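GCN5-related N-acetyltransferase (PDB 4MY0) binds acetyl-CoA and a coenzyme A derivative and probably transfers acetyl groups to amines, possibly those of aminoglycosides, as a GCN5-related N-acetyltransferase. Local coordinates at residues A83-V88 with P117-Y122; I128-G133 with R279-L284; G212-N217 with D226-H231. One frame throughout, in Å; residues are numbered along the deposited sequence.

In the fold
Interactions 1 and 2 lie side by side, their centres 9 Å apart, and both touch the bound coenzyme A derivative. They meet through the sheet: strand 118-121 of interaction 1 neighbours strand 274-284 of interaction 2, with a probable hydrogen bond from Met281 N to Leu121 O. Helix 126-131 follows strand 118-121 directly. Interaction 3 is remote, centred about 25 Å from interaction 1 and 30 Å from interaction 2. Along the chain interaction 1 closes first, interaction 2 then opens, and the hairpin of interaction 3 comes before its second segment. Strand 274-284, part of the second acetyltransferase (GNAT) domain, thus returns to the first, tying the two together beside the cofactor.

Interaction 1: residues A83-V88 with P117-Y122; sequences AGIAGV and PISALY. With AC8 ([(2R,3R,4R,5R)-5-(6-amino-9H-purin-9-yl)-3,4-bis(phosphonooxy)tetrahydrofuran-2-yl]methyl (3R)-3-hydroxy-2,2-dimethyl-4-oxo-4-({3-oxo-3-[(2-sulfanylethyl)amino]propyl}amino)butyl dihydrogen diphosphate), chain L; TRS (2-amino-2-hydroxymethyl-propane-1,3-diol), chain M.
Ile85 reaches from strand 78-90 to both Ser119 and Leu121 on strand 118-121, and its side chain can be traced outward. CB of Ile85 lies 3.8 Å from CD2 of Leu121, the two branched chains meeting at a slant. CG1 stands opposite the carbonyl carbon and beside the backbone N (chi1 -44°), which carries it to 3.4 Å from Ser119 OG. At the tip, CD1 of Ile85 stays with the same hydroxyl oxygen, Ser119 OG, at 3.5 Å.

That hydroxyl is itself bonded. With OG of Ser119 swung away from its own backbone N (chi1 174°), it donates in the carbonyl plane to Ala83 O at 2.8 Å; it is also hydrogen-bonded to Tyr134 OH. Ala120 N reaches the same oxygen, Ala83 O, from above that plane at 3.1 Å, so two donors hold one carbonyl. Ala83 N to Ile118 O and Ile85 N to Ala120 O complete the parallel ladder.

Past Ile85 the ladder ends, in keeping with the 31° between the strand directions. A water takes over, donating to Ile85 O at 2.7 Å and accepting from Tyr122 N. Beyond it a Tris molecule, probably from the crystallisation liquor, spans the split: Gly87 N and Val88 N donate to it, and it donates to Tyr122 O. Val88 O accepts from AC8 N4P at 2.8 Å. This splay between two parallel strands is the cofactor cleft characteristic of the GNAT fold.

Helix 99-113, which links the two strands in a beta-alpha-beta crossover, covers Ile85 with Met104 and Val107 and Ala83 with Ser111. Strand 61-75 hydrogen-bonds to Gly84 and Ala86 along the other edge of strand 78-90, while strand 274-284 continues the sheet beyond Ser119.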
loop_
_atom_site.group_PDB
_atom_site.type_symbol
_atom_site.label_atom_id
_atom_site.label_comp_id
_atom_site.label_asym_id
_atom_site.label_seq_id
_atom_site.Cartn_x
_atom_site.Cartn_y
_atom_site.Cartn_z
ATOM N N ALA C 83 -35.839 11.662 -16.261
ATOM C CA ALA C 83 -34.965 11.249 -17.355
ATOM C C ALA C 83 -33.545 11.042 -16.837
ATOM O O ALA C 83 -32.821 12.010 -16.592
ATOM C CB ALA C 83 -34.966 12.293 -18.457
ATOM N N GLY C 84 -33.127 9.793 -16.689
ATOM C CA GLY C 84 -31.789 9.532 -16.160
ATOM C C GLY C 84 -30.774 9.436 -17.289
ATOM O O GLY C 84 -30.822 8.500 -18.084
ATOM N N ILE C 85 -29.857 10.397 -17.364
ATOM C CA ILE C 85 -28.941 10.482 -18.497
ATOM C C ILE C 85 -27.725 9.587 -18.248
ATOM O O ILE C 85 -27.103 9.661 -17.181
ATOM C CB ILE C 85 -28.488 11.951 -18.762
ATOM C CG1 ILE C 85 -29.680 12.913 -18.670
ATOM C CG2 ILE C 85 -27.779 12.074 -20.144
ATOM C CD1 ILE C 85 -30.939 12.510 -19.520
ATOM N N ALA C 86 -27.397 8.724 -19.216
ATOM C CA ALA C 86 -26.287 7.774 -19.058
ATOM C C ALA C 86 -25.447 7.634 -20.319
ATOM O O ALA C 86 -25.903 7.941 -21.426
ATOM C CB ALA C 86 -26.805 6.397 -18.634
ATOM N N GLY C 87 -24.226 7.139 -20.144
ATOM C CA GLY C 87 -23.332 6.864 -21.255
ATOM C C GLY C 87 -23.093 8.065 -22.152
ATOM O O GLY C 87 -23.147 7.939 -23.374
ATOM N N VAL C 88 -22.848 9.233 -21.564
ATOM C CA VAL C 88 -22.546 10.409 -22.378
ATOM C C VAL C 88 -21.112 10.320 -22.896
ATOM O O VAL C 88 -20.171 10.381 -22.105
ATOM C CB VAL C 88 -22.732 11.715 -21.589
ATOM C CG1 VAL C 88 -22.588 12.942 -22.536
ATOM C CG2 VAL C 88 -24.105 11.724 -20.936
ATOM N N PRO C 117 -40.601 15.650 -16.281
ATOM C CA PRO C 117 -40.427 17.011 -15.756
ATOM C C PRO C 117 -39.073 17.236 -15.065
ATOM O O PRO C 117 -38.734 18.383 -14.753
ATOM C CB PRO C 117 -41.567 17.132 -14.743
ATOM C CG PRO C 117 -41.736 15.712 -14.217
ATOM C CD PRO C 117 -41.477 14.824 -15.424
ATOM N N ILE C 118 -38.303 16.174 -14.831
ATOM C CA ILE C 118 -36.980 16.341 -14.249
ATOM C C ILE C 118 -35.989 15.359 -14.869
ATOM O O ILE C 118 -36.375 14.381 -15.519
ATOM C CB ILE C 118 -36.972 16.101 -12.718
ATOM C CG1 ILE C 118 -37.442 14.679 -12.404
ATOM C CG2 ILE C 118 -37.814 17.152 -11.974
ATOM C CD1 ILE C 118 -37.381 14.310 -10.911
ATOM N N SER C 119 -34.710 15.615 -14.637
ATOM C CA SER C 119 -33.650 14.778 -15.180
ATOM C C SER C 119 -32.502 14.704 -14.175
ATOM O O SER C 119 -32.214 15.681 -13.483
ATOM C CB SER C 119 -33.168 15.356 -16.519
ATOM O OG SER C 119 -32.052 14.644 -17.012
ATOM N N ALA C 120 -31.855 13.544 -14.079
ATOM C CA ALA C 120 -30.710 13.390 -13.188
ATOM C C ALA C 120 -29.587 12.596 -13.865
ATOM O O ALA C 120 -29.822 11.867 -14.835
ATOM C CB ALA C 120 -31.127 12.731 -11.847
ATOM N N LEU C 121 -28.371 12.756 -13.347
ATOM C CA LEU C 121 -27.205 12.024 -13.833
ATOM C C LEU C 121 -26.052 12.146 -12.840
ATOM O O LEU C 121 -26.025 13.075 -12.014
ATOM C CB LEU C 121 -26.753 12.572 -15.194
ATOM C CG LEU C 121 -26.448 14.083 -15.272
ATOM C CD1 LEU C 121 -25.003 14.424 -14.918
ATOM C CD2 LEU C 121 -26.812 14.650 -16.661
ATOM N N TYR C 122 -25.115 11.203 -12.936
ATOM C CA TYR C 122 -23.843 11.234 -12.231
ATOM C C TYR C 122 -22.799 11.764 -13.206
ATOM O O TYR C 122 -22.418 11.064 -14.150
ATOM C CB TYR C 122 -23.432 9.813 -11.825
ATOM C CG TYR C 122 -24.185 9.262 -10.630
ATOM C CD1 TYR C 122 -23.683 9.415 -9.340
ATOM C CD2 TYR C 122 -25.390 8.590 -10.791
ATOM C CE1 TYR C 122 -24.377 8.907 -8.231
ATOM C CE2 TYR C 122 -26.091 8.083 -9.700
ATOM C CZ TYR C 122 -25.579 8.246 -8.428
ATOM O OH TYR C 122 -26.282 7.745 -7.353
HETATM N N1A AC8 L . -12.734 19.353 -18.054
HETATM O O1A AC8 L . -19.772 20.902 -25.499
HETATM P P1A AC8 L . -18.298 20.849 -25.127
HETATM C C1B AC8 L . -16.137 22.017 -20.800
HETATM S S1P AC8 L . -20.654 12.176 -17.731
HETATM C C2A AC8 L . -13.160 20.617 -17.868
HETATM O O2A AC8 L . -17.293 21.123 -26.210
HETATM P P2A AC8 L . -17.537 18.072 -25.092
HETATM C C2B AC8 L . -15.782 22.867 -21.999
HETATM O O2B AC8 L . -14.635 23.675 -21.707
HETATM O O2C AC8 L . -14.370 24.744 -23.960
HETATM C C2P AC8 L . -19.442 12.523 -19.053
HETATM N N3A AC8 L . -14.062 21.159 -18.700
HETATM O O3A AC8 L . -18.074 19.432 -24.420
HETATM C C3B AC8 L . -17.060 23.695 -22.175
HETATM O O3B AC8 L . -17.068 24.748 -21.205
HETATM P P3B AC8 L . -16.693 26.302 -21.497
HETATM O O3C AC8 L . -12.972 22.761 -23.301
HETATM C C3P AC8 L . -19.010 11.128 -19.443
HETATM C C4A AC8 L . -14.554 20.427 -19.737
HETATM O O4A AC8 L . -18.094 17.956 -26.495
HETATM C C4B AC8 L . -18.177 22.770 -21.729
HETATM O O4B AC8 L . -17.544 21.767 -20.926
HETATM O O4C AC8 L . -12.577 24.985 -22.176
HETATM P P4C AC8 L . -13.564 24.076 -22.869
HETATM N N4P AC8 L . -17.989 11.002 -20.479
HETATM C C5A AC8 L . -14.133 19.121 -19.938
HETATM O O5A AC8 L . -16.059 17.986 -24.847
HETATM C C5B AC8 L . -18.903 22.106 -22.894
HETATM O O5B AC8 L . -17.947 21.837 -23.913
HETATM C C5P AC8 L . -16.690 11.277 -20.417
HETATM O O5P AC8 L . -16.193 11.777 -19.414
HETATM C C6A AC8 L . -13.197 18.581 -19.063
HETATM N N6A AC8 L . -12.749 17.309 -19.222
HETATM O O6A AC8 L . -18.244 16.983 -24.150
HETATM C C6P AC8 L . -15.885 10.917 -21.644
HETATM N N7A AC8 L . -14.771 18.641 -21.033
HETATM O O7A AC8 L . -15.376 26.320 -22.237
HETATM C C7P AC8 L . -14.701 11.841 -21.964
HETATM C C8A AC8 L . -15.580 19.630 -21.492
HETATM O O8A AC8 L . -17.864 26.824 -22.305
HETATM N N8P AC8 L . -15.252 13.148 -22.332
HETATM N N9A AC8 L . -15.429 20.716 -20.705
HETATM O O9A AC8 L . -16.585 26.881 -20.103
HETATM C C9P AC8 L . -16.159 13.424 -23.267
HETATM O O9P AC8 L . -16.626 12.535 -23.960
HETATM C CAP AC8 L . -16.595 14.864 -23.479
HETATM O OAP AC8 L . -15.467 15.734 -23.377
HETATM C CBP AC8 L . -17.652 15.354 -22.480
HETATM C CCP AC8 L . -17.917 16.841 -22.764
HETATM C CDP AC8 L . -18.950 14.574 -22.656
HETATM C CEP AC8 L . -17.171 15.214 -21.045
HETATM C C TRS M . -21.796 8.208 -16.891
HETATM C C1 TRS M . -22.304 6.764 -16.938
HETATM C C2 TRS M . -20.390 8.411 -16.323
HETATM C C3 TRS M . -22.696 9.397 -17.251
HETATM N N TRS M . -22.371 8.342 -15.496
HETATM O O1 TRS M . -23.659 6.714 -17.397
HETATM O O2 TRS M . -20.195 9.771 -15.943
HETATM O O3 TRS M . -22.448 9.746 -18.626
HETATM O O HOH W 1 -25.445 9.268 -15.084
#

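Interaction 2: residues I128-G133 with R279-L284; sequences IYRHLG and RWMLRL. With AC8 ([(2R,3R,4R,5R)-5-(6-amino-9H-purin-9-yl)-3,4-bis(phosphonooxy)tetrahydrofuran-2-yl]methyl (3R)-3-hydroxy-2,2-dimethyl-4-oxo-4-({3-oxo-3-[(2-sulfanylethyl)amino]propyl}amino)butyl dihydrogen diphosphate), chain L.
Arg283 NE donates to Leu132 O at 2.8 Å with an N-H...O angle of 163°, the oxygen lying at the guanidinium edge and the donor in the carbonyl plane. NH2 adds a weak second bond to that oxygen, and Gly133 O sits over a face of the group. Alongside, SE of selenomethionine Met281 packs 3.8 Å from Tyr129 CB, and Met281 CE lies over a face of the Arg130 guanidinium, 3.9 Å from Arg130 NE.

In the next shell, Arg283 NH1 bonds to Leu284 O and NH2 forms a salt bridge with Asp310, which together fix the guanidinium's rotation. Replacement of Arg283 by a leucine would probably leave Leu132 O without this donor and Asp310 without its charge partner. Arg130 is held by a salt bridge to Glu135 and by Val267 O of the third subunit.

Gly133, the first residue to leave helical geometry, has a positive phi (109°) and completes a Schellman motif; the Leu132 carbonyl just before it is the one that Arg283 takes. Earlier in the helix Tyr129 brings its OH to 3.0 Å from AC8 S1P; a tyrosine so placed beside the cofactor thiol is familiar from GNAT acetyltransferases.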
loop_
_atom_site.group_PDB
_atom_site.type_symbol
_atom_site.label_atom_id
_atom_site.label_comp_id
_atom_site.label_asym_id
_atom_site.label_seq_id
_atom_site.Cartn_x
_atom_site.Cartn_y
_atom_site.Cartn_z
ATOM N N ILE C 128 -19.711 20.906 -18.174
ATOM C CA ILE C 128 -20.718 20.870 -19.233
ATOM C C ILE C 128 -22.135 20.836 -18.657
ATOM O O ILE C 128 -23.042 21.500 -19.159
ATOM C CB ILE C 128 -20.503 19.692 -20.223
ATOM C CG1 ILE C 128 -21.628 19.653 -21.262
ATOM C CG2 ILE C 128 -20.427 18.334 -19.495
ATOM C CD1 ILE C 128 -21.302 18.758 -22.473
ATOM N N TYR C 129 -22.321 20.091 -17.576
ATOM C CA TYR C 129 -23.665 19.932 -17.023
ATOM C C TYR C 129 -24.168 21.188 -16.313
ATOM O O TYR C 129 -25.348 21.538 -16.434
ATOM C CB TYR C 129 -23.748 18.669 -16.156
ATOM C CG TYR C 129 -23.398 17.438 -16.965
ATOM C CD1 TYR C 129 -24.198 17.040 -18.034
ATOM C CD2 TYR C 129 -22.239 16.704 -16.696
ATOM C CE1 TYR C 129 -23.874 15.917 -18.802
ATOM C CE2 TYR C 129 -21.907 15.579 -17.447
ATOM C CZ TYR C 129 -22.731 15.193 -18.501
ATOM O OH TYR C 129 -22.412 14.077 -19.258
ATOM N N ARG C 130 -23.283 21.886 -15.607
ATOM C CA ARG C 130 -23.671 23.152 -14.989
ATOM C C ARG C 130 -24.030 24.203 -16.052
ATOM O O ARG C 130 -24.974 24.957 -15.874
ATOM C CB ARG C 130 -22.560 23.658 -14.057
ATOM C CG ARG C 130 -22.518 22.893 -12.740
ATOM C CD ARG C 130 -21.404 23.363 -11.809
ATOM N NE ARG C 130 -21.652 22.831 -10.468
ATOM C CZ ARG C 130 -20.700 22.543 -9.588
ATOM N NH1 ARG C 130 -19.431 22.737 -9.910
ATOM N NH2 ARG C 130 -21.021 22.061 -8.390
ATOM N N HIS C 131 -23.268 24.249 -17.143
ATOM C CA HIS C 131 -23.594 25.139 -18.260
ATOM C C HIS C 131 -24.990 24.843 -18.813
ATOM O O HIS C 131 -25.694 25.745 -19.254
ATOM C CB HIS C 131 -22.554 25.004 -19.382
ATOM C CG HIS C 131 -21.282 25.752 -19.128
ATOM N ND1 HIS C 131 -21.258 26.999 -18.543
ATOM C CD2 HIS C 131 -19.992 25.431 -19.381
ATOM C CE1 HIS C 131 -20.008 27.410 -18.437
ATOM N NE2 HIS C 131 -19.220 26.477 -18.940
ATOM N N LEU C 132 -25.389 23.572 -18.779
ATOM C CA LEU C 132 -26.715 23.177 -19.278
ATOM C C LEU C 132 -27.814 23.288 -18.228
ATOM O O LEU C 132 -28.987 23.021 -18.523
ATOM C CB LEU C 132 -26.677 21.738 -19.799
ATOM C CG LEU C 132 -25.905 21.587 -21.102
ATOM C CD1 LEU C 132 -25.354 20.198 -21.177
ATOM C CD2 LEU C 132 -26.807 21.872 -22.286
ATOM N N GLY C 133 -27.450 23.649 -16.998
ATOM C CA GLY C 133 -28.457 23.899 -15.989
ATOM C C GLY C 133 -28.583 22.878 -14.869
ATOM O O GLY C 133 -29.423 23.051 -13.991
ATOM N N ARG C 279 -21.944 12.171 -5.509
ATOM C CA ARG C 279 -23.049 13.114 -5.710
ATOM C C ARG C 279 -23.692 12.919 -7.071
ATOM O O ARG C 279 -23.014 12.575 -8.029
ATOM C CB ARG C 279 -22.558 14.560 -5.579
ATOM C CG ARG C 279 -22.015 14.870 -4.208
ATOM C CD ARG C 279 -21.132 16.112 -4.168
ATOM N NE ARG C 279 -20.542 16.203 -2.832
ATOM C CZ ARG C 279 -19.492 15.490 -2.432
ATOM N NH1 ARG C 279 -19.038 15.624 -1.192
ATOM N NH2 ARG C 279 -18.882 14.650 -3.270
ATOM N N TRP C 280 -25.001 13.148 -7.161
ATOM C CA TRP C 280 -25.637 13.175 -8.470
ATOM C C TRP C 280 -26.313 14.519 -8.702
ATOM O O TRP C 280 -26.658 15.222 -7.748
ATOM C CB TRP C 280 -26.637 12.019 -8.619
ATOM C CG TRP C 280 -27.513 11.810 -7.424
ATOM C CD1 TRP C 280 -27.294 10.941 -6.399
ATOM C CD2 TRP C 280 -28.761 12.464 -7.142
ATOM N NE1 TRP C 280 -28.329 11.014 -5.490
ATOM C CE2 TRP C 280 -29.245 11.940 -5.930
ATOM C CE3 TRP C 280 -29.527 13.427 -7.814
ATOM C CZ2 TRP C 280 -30.461 12.365 -5.352
ATOM C CZ3 TRP C 280 -30.738 13.847 -7.248
ATOM C CH2 TRP C 280 -31.188 13.321 -6.030
HETATM N N MSE C 281 -26.496 14.875 -9.971
HETATM C CA MSE C 281 -27.067 16.172 -10.314
HETATM C C MSE C 281 -28.507 16.060 -10.756
HETATM O O MSE C 281 -28.944 14.990 -11.173
HETATM C CB MSE C 281 -26.261 16.846 -11.412
HETATM C CG MSE C 281 -24.934 17.384 -10.916
HETATM SE SE MSE C 281 -24.026 18.335 -12.351
HETATM C CE MSE C 281 -22.668 19.201 -11.253
ATOM N N LEU C 282 -29.220 17.183 -10.670
ATOM C CA LEU C 282 -30.640 17.257 -10.986
ATOM C C LEU C 282 -30.891 18.476 -11.859
ATOM O O LEU C 282 -30.216 19.500 -11.702
ATOM C CB LEU C 282 -31.435 17.422 -9.691
ATOM C CG LEU C 282 -32.947 17.544 -9.826
ATOM C CD1 LEU C 282 -33.502 16.229 -10.356
ATOM C CD2 LEU C 282 -33.577 17.903 -8.481
ATOM N N ARG C 283 -31.841 18.373 -12.783
ATOM C CA ARG C 283 -32.334 19.555 -13.493
ATOM C C ARG C 283 -33.859 19.502 -13.634
ATOM O O ARG C 283 -34.411 18.435 -13.902
ATOM C CB ARG C 283 -31.707 19.659 -14.887
ATOM C CG ARG C 283 -31.940 21.018 -15.548
ATOM C CD ARG C 283 -31.880 20.955 -17.083
ATOM N NE ARG C 283 -31.494 22.252 -17.650
ATOM C CZ ARG C 283 -32.299 23.312 -17.728
ATOM N NH1 ARG C 283 -33.548 23.246 -17.276
ATOM N NH2 ARG C 283 -31.854 24.450 -18.251
ATOM N N LEU C 284 -34.540 20.633 -13.452
ATOM C CA LEU C 284 -35.971 20.689 -13.769
ATOM C C LEU C 284 -36.172 21.007 -15.262
ATOM O O LEU C 284 -35.583 21.957 -15.790
ATOM C CB LEU C 284 -36.709 21.725 -12.913
ATOM C CG LEU C 284 -36.716 21.675 -11.381
ATOM C CD1 LEU C 284 -38.075 22.085 -10.848
ATOM C CD2 LEU C 284 -36.273 20.341 -10.785
HETATM N N1A AC8 L . -12.734 19.353 -18.054
HETATM O O1A AC8 L . -19.772 20.902 -25.499
HETATM P P1A AC8 L . -18.298 20.849 -25.127
HETATM C C1B AC8 L . -16.137 22.017 -20.800
HETATM S S1P AC8 L . -20.654 12.176 -17.731
HETATM C C2A AC8 L . -13.160 20.617 -17.868
HETATM O O2A AC8 L . -17.293 21.123 -26.210
HETATM P P2A AC8 L . -17.537 18.072 -25.092
HETATM C C2B AC8 L . -15.782 22.867 -21.999
HETATM O O2B AC8 L . -14.635 23.675 -21.707
HETATM O O2C AC8 L . -14.370 24.744 -23.960
HETATM C C2P AC8 L . -19.442 12.523 -19.053
HETATM N N3A AC8 L . -14.062 21.159 -18.700
HETATM O O3A AC8 L . -18.074 19.432 -24.420
HETATM C C3B AC8 L . -17.060 23.695 -22.175
HETATM O O3B AC8 L . -17.068 24.748 -21.205
HETATM P P3B AC8 L . -16.693 26.302 -21.497
HETATM O O3C AC8 L . -12.972 22.761 -23.301
HETATM C C3P AC8 L . -19.010 11.128 -19.443
HETATM C C4A AC8 L . -14.554 20.427 -19.737
HETATM O O4A AC8 L . -18.094 17.956 -26.495
HETATM C C4B AC8 L . -18.177 22.770 -21.729
HETATM O O4B AC8 L . -17.544 21.767 -20.926
HETATM O O4C AC8 L . -12.577 24.985 -22.176
HETATM P P4C AC8 L . -13.564 24.076 -22.869
HETATM N N4P AC8 L . -17.989 11.002 -20.479
HETATM C C5A AC8 L . -14.133 19.121 -19.938
HETATM O O5A AC8 L . -16.059 17.986 -24.847
HETATM C C5B AC8 L . -18.903 22.106 -22.894
HETATM O O5B AC8 L . -17.947 21.837 -23.913
HETATM C C5P AC8 L . -16.690 11.277 -20.417
HETATM O O5P AC8 L . -16.193 11.777 -19.414
HETATM C C6A AC8 L . -13.197 18.581 -19.063
HETATM N N6A AC8 L . -12.749 17.309 -19.222
HETATM O O6A AC8 L . -18.244 16.983 -24.150
HETATM C C6P AC8 L . -15.885 10.917 -21.644
HETATM N N7A AC8 L . -14.771 18.641 -21.033
HETATM O O7A AC8 L . -15.376 26.320 -22.237
HETATM C C7P AC8 L . -14.701 11.841 -21.964
HETATM C C8A AC8 L . -15.580 19.630 -21.492
HETATM O O8A AC8 L . -17.864 26.824 -22.305
HETATM N N8P AC8 L . -15.252 13.148 -22.332
HETATM N N9A AC8 L . -15.429 20.716 -20.705
HETATM O O9A AC8 L . -16.585 26.881 -20.103
HETATM C C9P AC8 L . -16.159 13.424 -23.267
HETATM O O9P AC8 L . -16.626 12.535 -23.960
HETATM C CAP AC8 L . -16.595 14.864 -23.479
HETATM O OAP AC8 L . -15.467 15.734 -23.377
HETATM C CBP AC8 L . -17.652 15.354 -22.480
HETATM C CCP AC8 L . -17.917 16.841 -22.764
HETATM C CDP AC8 L . -18.950 14.574 -22.656
HETATM C CEP AC8 L . -17.171 15.214 -21.045
#

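Interaction 3: residues G212-N217 with D226-H231; sequences GFVVYN and DELVAH
The Phe213 ring meets Val229 on a face and Glu227 at an edge. Val229 CB stands 4.1 Å above the ring plane of Phe213, offset toward the rim, and the ring of Phe171 from helix 168-182 also stacks on Phe213. Glu227 OE1 approaches in the ring plane, 3.8 Å from Phe213 CE2, with the carboxylate turned 81° against the ring; an oxygen so placed faces ring hydrogens and is likely to be mildly favoured electrostatically. Phe213 CG occupies the position between backbone N and carbonyl carbon (chi1 68°), which swings the ring over the partner strand.

The other flat pair is Asn217 with Asp226. Their amide and carboxylate planes lie 56° apart, and the Asn217 ND2 to Asp226 OD2 bond, 2.9 Å long, is bent and weak; Asp226 OD1 is bonded to Gln224.

Between these pairs runs the ladder of a beta hairpin formed by strands 212-219 and 222-230, nearly antiparallel. Phe213 and Val229 exchange two bonds, N to O each way at 2.9 Å, and Val215 N donates to Glu227 O. At Val215 the pattern breaks into a classic beta bulge: Asp226 N reaches Val215 O at 2.9 Å, while Glu227 N gives the same oxygen a weak bond.

Phe213 packs on helix 168-182; Val215 and Glu227 touch both it and helix 192-200. On the reverse face Val214 CG2 touches Leu228 CD1 at 3.7 Å, both residues against helix 233-244. Gly212 CA comes to 3.0 Å from Val229 O, and a CB on Gly212 would lie only 2.6 Å from that oxygen, too close for any side chain.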
loop_
_atom_site.group_PDB
_atom_site.type_symbol
_atom_site.label_atom_id
_atom_site.label_comp_id
_atom_site.label_asym_id
_atom_site.label_seq_id
_atom_site.Cartn_x
_atom_site.Cartn_y
_atom_site.Cartn_z
ATOM N N GLY C 212 -40.250 -6.929 4.426
ATOM C CA GLY C 212 -38.919 -6.471 4.088
ATOM C C GLY C 212 -38.166 -7.386 3.151
ATOM O O GLY C 212 -38.583 -8.519 2.886
ATOM N N PHE C 213 -37.046 -6.885 2.641
ATOM C CA PHE C 213 -36.158 -7.710 1.833
ATOM C C PHE C 213 -34.719 -7.210 1.862
ATOM O O PHE C 213 -34.449 -6.087 2.268
ATOM C CB PHE C 213 -36.650 -7.794 0.384
ATOM C CG PHE C 213 -36.569 -6.491 -0.381
ATOM C CD1 PHE C 213 -37.716 -5.745 -0.625
ATOM C CD2 PHE C 213 -35.359 -6.042 -0.907
ATOM C CE1 PHE C 213 -37.654 -4.561 -1.351
ATOM C CE2 PHE C 213 -35.285 -4.854 -1.627
ATOM C CZ PHE C 213 -36.433 -4.113 -1.853
ATOM N N VAL C 214 -33.802 -8.039 1.390
ATOM C CA VAL C 214 -32.418 -7.605 1.247
ATOM C C VAL C 214 -31.856 -8.250 -0.011
ATOM O O VAL C 214 -32.179 -9.409 -0.340
ATOM C CB VAL C 214 -31.565 -7.960 2.490
ATOM C CG1 VAL C 214 -31.510 -9.461 2.693
ATOM C CG2 VAL C 214 -30.134 -7.382 2.378
ATOM N N VAL C 215 -31.061 -7.480 -0.743
ATOM C CA VAL C 215 -30.346 -8.002 -1.896
ATOM C C VAL C 215 -28.876 -7.689 -1.694
ATOM O O VAL C 215 -28.507 -6.539 -1.453
ATOM C CB VAL C 215 -30.829 -7.365 -3.203
ATOM C CG1 VAL C 215 -30.114 -8.006 -4.399
ATOM C CG2 VAL C 215 -32.357 -7.527 -3.332
ATOM N N TYR C 216 -28.033 -8.713 -1.761
ATOM C CA TYR C 216 -26.601 -8.498 -1.594
ATOM C C TYR C 216 -25.781 -9.412 -2.498
ATOM O O TYR C 216 -26.330 -10.277 -3.193
ATOM C CB TYR C 216 -26.176 -8.627 -0.126
ATOM C CG TYR C 216 -26.316 -10.010 0.475
ATOM C CD1 TYR C 216 -25.201 -10.815 0.681
ATOM C CD2 TYR C 216 -27.554 -10.499 0.864
ATOM C CE1 TYR C 216 -25.321 -12.064 1.242
ATOM C CE2 TYR C 216 -27.685 -11.754 1.424
ATOM C CZ TYR C 216 -26.569 -12.533 1.610
ATOM O OH TYR C 216 -26.706 -13.777 2.192
ATOM N N ASN C 217 -24.467 -9.192 -2.515
ATOM C CA ASN C 217 -23.575 -9.961 -3.383
ATOM C C ASN C 217 -22.134 -9.870 -2.898
ATOM O O ASN C 217 -21.832 -9.105 -1.974
ATOM C CB ASN C 217 -23.675 -9.467 -4.833
ATOM C CG ASN C 217 -23.685 -7.949 -4.931
ATOM O OD1 ASN C 217 -22.669 -7.293 -4.703
ATOM N ND2 ASN C 217 -24.844 -7.383 -5.264
ATOM N N ASP C 226 -26.842 -4.173 -1.721
ATOM C CA ASP C 226 -27.346 -3.222 -2.715
ATOM C C ASP C 226 -28.552 -2.483 -2.156
ATOM O O ASP C 226 -28.773 -1.307 -2.450
ATOM C CB ASP C 226 -27.776 -3.929 -4.007
ATOM C CG ASP C 226 -26.606 -4.424 -4.839
ATOM O OD1 ASP C 226 -25.462 -3.944 -4.640
ATOM O OD2 ASP C 226 -26.849 -5.291 -5.714
ATOM N N GLU C 227 -29.358 -3.193 -1.374
ATOM C CA GLU C 227 -30.568 -2.603 -0.828
ATOM C C GLU C 227 -31.131 -3.463 0.288
ATOM O O GLU C 227 -31.192 -4.692 0.160
ATOM C CB GLU C 227 -31.630 -2.395 -1.926
ATOM C CG GLU C 227 -32.902 -1.713 -1.404
ATOM C CD GLU C 227 -33.900 -1.342 -2.513
ATOM O OE1 GLU C 227 -33.853 -1.961 -3.601
ATOM O OE2 GLU C 227 -34.738 -0.432 -2.283
ATOM N N LEU C 228 -31.530 -2.810 1.381
ATOM C CA LEU C 228 -32.253 -3.477 2.456
ATOM C C LEU C 228 -33.431 -2.602 2.825
ATOM O O LEU C 228 -33.271 -1.410 3.097
ATOM C CB LEU C 228 -31.368 -3.698 3.684
ATOM C CG LEU C 228 -31.942 -4.683 4.710
ATOM C CD1 LEU C 228 -30.815 -5.448 5.426
ATOM C CD2 LEU C 228 -32.838 -3.963 5.709
ATOM N N VAL C 229 -34.616 -3.198 2.830
ATOM C CA VAL C 229 -35.829 -2.497 3.239
ATOM C C VAL C 229 -36.478 -3.292 4.365
ATOM O O VAL C 229 -36.636 -4.508 4.263
ATOM C CB VAL C 229 -36.803 -2.357 2.055
ATOM C CG1 VAL C 229 -38.180 -1.880 2.517
ATOM C CG2 VAL C 229 -36.214 -1.402 1.017
ATOM N N ALA C 230 -36.828 -2.619 5.453
ATOM C CA ALA C 230 -37.472 -3.311 6.564
ATOM C C ALA C 230 -38.466 -2.394 7.267
ATOM O O ALA C 230 -38.130 -1.265 7.637
ATOM C CB ALA C 230 -36.438 -3.815 7.539
ATOM N N HIS C 231 -39.683 -2.892 7.461
ATOM C CA HIS C 231 -40.727 -2.106 8.104
ATOM C C HIS C 231 -40.735 -2.243 9.624
ATOM O O HIS C 231 -41.237 -1.360 10.319
ATOM C CB HIS C 231 -42.100 -2.476 7.538
ATOM C CG HIS C 231 -42.244 -2.197 6.075
ATOM N ND1 HIS C 231 -43.287 -2.692 5.320
ATOM C CD2 HIS C 231 -41.474 -1.475 5.226
ATOM C CE1 HIS C 231 -43.156 -2.282 4.070
ATOM N NE2 HIS C 231 -42.067 -1.538 3.988
#